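PDB 4PEV: membrane lipoprotein family protein from Aeropyrum pernix, which binds adenosine and probably serves as the solute-binding component of an ABC transporter for nucleosides. Local coordinates for residues A130-Q136 / Y149-A153. Sequence-based numbering, arbitrary orientation.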
ATOM      1  N   ALA C 130      10.455  23.632  -4.376  1.00 32.06           N
ATOM      2  CA  ALA C 130      11.829  23.164  -4.298  1.00 31.55           C
ATOM      3  C   ALA C 130      12.848  24.084  -4.956  1.00 33.38           C
ATOM      4  O   ALA C 130      13.893  24.339  -4.361  1.00 36.65           O
ATOM      5  CB  ALA C 130      11.941  21.771  -4.872  1.00 31.34           C
ATOM      6  N   PRO C 131      12.578  24.572  -6.187  1.00 34.98           N
ATOM      7  CA  PRO C 131      13.598  25.456  -6.785  1.00 35.51           C
ATOM      8  C   PRO C 131      13.761  26.823  -6.088  1.00 35.25           C
ATOM      9  O   PRO C 131      14.867  27.342  -6.078  1.00 36.55           O
ATOM     10  CB  PRO C 131      13.133  25.606  -8.242  1.00 34.54           C
ATOM     11  CG  PRO C 131      11.673  25.323  -8.203  1.00 34.78           C
ATOM     12  CD  PRO C 131      11.508  24.263  -7.152  1.00 34.80           C
ATOM     13  N   ARG C 132      12.696  27.382  -5.506  1.00 35.43           N
ATOM     14  CA  ARG C 132      12.815  28.583  -4.644  1.00 35.96           C
ATOM     15  C   ARG C 132      13.700  28.447  -3.383  1.00 34.78           C
ATOM     16  O   ARG C 132      14.154  29.450  -2.869  1.00 34.87           O
ATOM     17  CB  ARG C 132      11.451  29.047  -4.145  1.00 38.37           C
ATOM     18  CG  ARG C 132      10.451  29.415  -5.212  1.00 41.38           C
ATOM     19  CD  ARG C 132       9.257  30.076  -4.560  1.00 44.49           C
ATOM     20  NE  ARG C 132       8.008  29.537  -5.079  1.00 50.83           N
ATOM     21  CZ  ARG C 132       6.825  29.620  -4.464  1.00 57.78           C
ATOM     22  NH1 ARG C 132       6.704  30.229  -3.287  1.00 59.69           N
ATOM     23  NH2 ARG C 132       5.744  29.082  -5.029  1.00 60.72           N
ATOM     24  N   TYR C 133      13.899  27.244  -2.846  1.00 34.07           N
ATOM     25  CA  TYR C 133      14.738  27.069  -1.635  1.00 33.18           C
ATOM     26  C   TYR C 133      15.788  25.998  -1.865  1.00 34.12           C
ATOM     27  O   TYR C 133      15.710  24.923  -1.285  1.00 35.20           O
ATOM     28  CB  TYR C 133      13.884  26.689  -0.424  1.00 30.39           C
ATOM     29  CG  TYR C 133      12.762  27.654  -0.148  1.00 28.03           C
ATOM     30  CD1 TYR C 133      12.968  28.769   0.633  1.00 26.96           C
ATOM     31  CD2 TYR C 133      11.499  27.440  -0.662  1.00 27.38           C
ATOM     32  CE1 TYR C 133      11.952  29.660   0.889  1.00 26.73           C
ATOM     33  CE2 TYR C 133      10.471  28.322  -0.411  1.00 26.70           C
ATOM     34  CZ  TYR C 133      10.708  29.429   0.369  1.00 26.36           C
ATOM     35  OH  TYR C 133       9.708  30.318   0.632  1.00 25.95           O
ATOM     36  N   PRO C 134      16.784  26.284  -2.712  1.00 36.78           N
ATOM     37  CA  PRO C 134      17.637  25.189  -3.193  1.00 39.14           C
ATOM     38  C   PRO C 134      18.514  24.548  -2.109  1.00 41.64           C
ATOM     39  O   PRO C 134      19.052  23.455  -2.328  1.00 42.32           O
ATOM     40  CB  PRO C 134      18.505  25.851  -4.286  1.00 37.56           C
ATOM     41  CG  PRO C 134      17.980  27.235  -4.464  1.00 37.01           C
ATOM     42  CD  PRO C 134      17.211  27.592  -3.235  1.00 36.98           C
ATOM     43  N   GLU C 135      18.659  25.226  -0.971  1.00 43.24           N
ATOM     44  CA  GLU C 135      19.446  24.720   0.146  1.00 46.07           C
ATOM     45  C   GLU C 135      18.590  23.990   1.201  1.00 41.14           C
ATOM     46  O   GLU C 135      19.113  23.439   2.165  1.00 38.77           O
ATOM     47  CB  GLU C 135      20.241  25.876   0.763  1.00 53.21           C
ATOM     48  CG  GLU C 135      21.356  26.390  -0.154  1.00 57.80           C
ATOM     49  CD  GLU C 135      22.168  27.541   0.454  1.00 64.17           C
ATOM     50  OE1 GLU C 135      22.064  27.800   1.682  1.00 62.02           O
ATOM     51  OE2 GLU C 135      22.921  28.199  -0.306  1.00 64.79           O
ATOM     52  N   GLN C 136      17.277  23.984   1.002  1.00 37.12           N
ATOM     53  CA  GLN C 136      16.365  23.175   1.803  1.00 34.47           C
ATOM     54  C   GLN C 136      16.301  21.795   1.186  1.00 34.21           C
ATOM     55  O   GLN C 136      15.965  21.688   0.006  1.00 32.73           O
ATOM     56  CB  GLN C 136      14.951  23.786   1.799  1.00 33.03           C
ATOM     57  CG  GLN C 136      13.897  23.005   2.560  1.00 31.12           C
ATOM     58  CD  GLN C 136      14.297  22.796   4.001  1.00 30.31           C
ATOM     59  OE1 GLN C 136      14.520  23.758   4.719  1.00 31.34           O
ATOM     60  NE2 GLN C 136      14.415  21.539   4.425  1.00 28.67           N
ATOM     61  N   TYR C 149      16.017  17.759  -9.190  1.00 53.50           N
ATOM     62  CA  TYR C 149      16.679  18.808  -8.398  1.00 47.07           C
ATOM     63  C   TYR C 149      17.685  18.180  -7.476  1.00 44.35           C
ATOM     64  O   TYR C 149      17.478  17.054  -7.029  1.00 46.65           O
ATOM     65  CB  TYR C 149      15.666  19.531  -7.519  1.00 45.60           C
ATOM     66  CG  TYR C 149      14.465  20.032  -8.249  1.00 43.80           C
ATOM     67  CD1 TYR C 149      14.436  21.323  -8.760  1.00 44.17           C
ATOM     68  CD2 TYR C 149      13.351  19.219  -8.429  1.00 44.22           C
ATOM     69  CE1 TYR C 149      13.332  21.804  -9.442  1.00 44.54           C
ATOM     70  CE2 TYR C 149      12.234  19.684  -9.111  1.00 46.17           C
ATOM     71  CZ  TYR C 149      12.226  20.984  -9.617  1.00 46.57           C
ATOM     72  OH  TYR C 149      11.117  21.467 -10.298  1.00 45.07           O
ATOM     73  N   ASP C 150      18.741  18.911  -7.137  1.00 42.13           N
ATOM     74  CA  ASP C 150      19.729  18.386  -6.176  1.00 41.42           C
ATOM     75  C   ASP C 150      19.157  18.284  -4.776  1.00 37.98           C
ATOM     76  O   ASP C 150      19.568  17.436  -4.002  1.00 40.48           O
ATOM     77  CB  ASP C 150      20.978  19.260  -6.120  1.00 43.18           C
ATOM     78  CG  ASP C 150      21.512  19.578  -7.481  1.00 45.46           C
ATOM     79  OD1 ASP C 150      21.511  18.668  -8.342  1.00 47.71           O
ATOM     80  OD2 ASP C 150      21.907  20.743  -7.696  1.00 47.74           O
ATOM     81  N   ASN C 151      18.205  19.146  -4.455  1.00 35.47           N
ATOM     82  CA  ASN C 151      17.662  19.198  -3.108  1.00 34.58           C
ATOM     83  C   ASN C 151      16.404  18.333  -2.914  1.00 34.37           C
ATOM     84  O   ASN C 151      15.665  18.512  -1.931  1.00 33.74           O
ATOM     85  CB  ASN C 151      17.403  20.659  -2.702  1.00 33.12           C
ATOM     86  CG  ASN C 151      16.302  21.319  -3.516  1.00 33.10           C
ATOM     87  OD1 ASN C 151      16.069  20.974  -4.675  1.00 32.12           O
ATOM     88  ND2 ASN C 151      15.621  22.283  -2.907  1.00 33.86           N
ATOM     89  N   VAL C 152      16.159  17.394  -3.831  1.00 32.42           N
ATOM     90  CA  VAL C 152      15.005  16.511  -3.700  1.00 31.53           C
ATOM     91  C   VAL C 152      15.359  15.055  -3.946  1.00 30.91           C
ATOM     92  O   VAL C 152      15.743  14.680  -5.057  1.00 31.76           O
ATOM     93  CB  VAL C 152      13.871  16.914  -4.654  1.00 31.41           C
ATOM     94  CG1 VAL C 152      12.714  15.934  -4.545  1.00 31.37           C
ATOM     95  CG2 VAL C 152      13.385  18.315  -4.328  1.00 31.90           C
ATOM     96  N   ALA C 153      15.208  14.247  -2.899  1.00 30.61           N
ATOM     97  CA  ALA C 153      15.296  12.790  -2.986  1.00 29.75           C
ATOM     98  C   ALA C 153      13.893  12.207  -3.069  1.00 30.37           C
ATOM     99  O   ALA C 153      13.132  12.317  -2.117  1.00 31.82           O
ATOM    100  CB  ALA C 153      16.009  12.233  -1.768  1.00 29.12           C
TER
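The carboxamide of Asn151 reaches into the bend where helix 123-132 gives way to the turn Tyr133-Gln136, and its ND2 donates to two backbone carbonyls there. One bond runs from Asn151 ND2 to Ala130 O (3.1 Å), with the acceptor close to the amide plane of Asn151 but the donor lying above the carbonyl plane. Tyr133 N bonds the same oxygen from the opposite face, so Ala130 O is gripped twice. The other bond, from Asn151 ND2 to Gln136 O at 3.0 Å, meets the carbonyl almost end-on (C=O...N 161°). The two carbonyl acceptors account for ND2, rather than OD1, being turned this way, and together they hold the rotation of the buried amide. With chi1 at 67°, CG lies between the backbone N and the carbonyl carbon, a rotation that carries the amide to both acceptors. Alongside, Ala130 CB packs on Val152 CG2 (3.8 Å), and Pro131 lays CB, CG and CD obliquely against CE1 of the Tyr149 ring, whose hydroxyl bonds Glu147. Backbone bonds from Asn151 and Ala153 to Tyr138 join residues 149-153 to strand 137-141. Asn151 thus ties a helix-to-strand turn to the start of the neighbouring parallel strand, 152-157, in a Rossmann-like alpha/beta lobe of the periplasmic-binding-protein fold, away from the adenosine site.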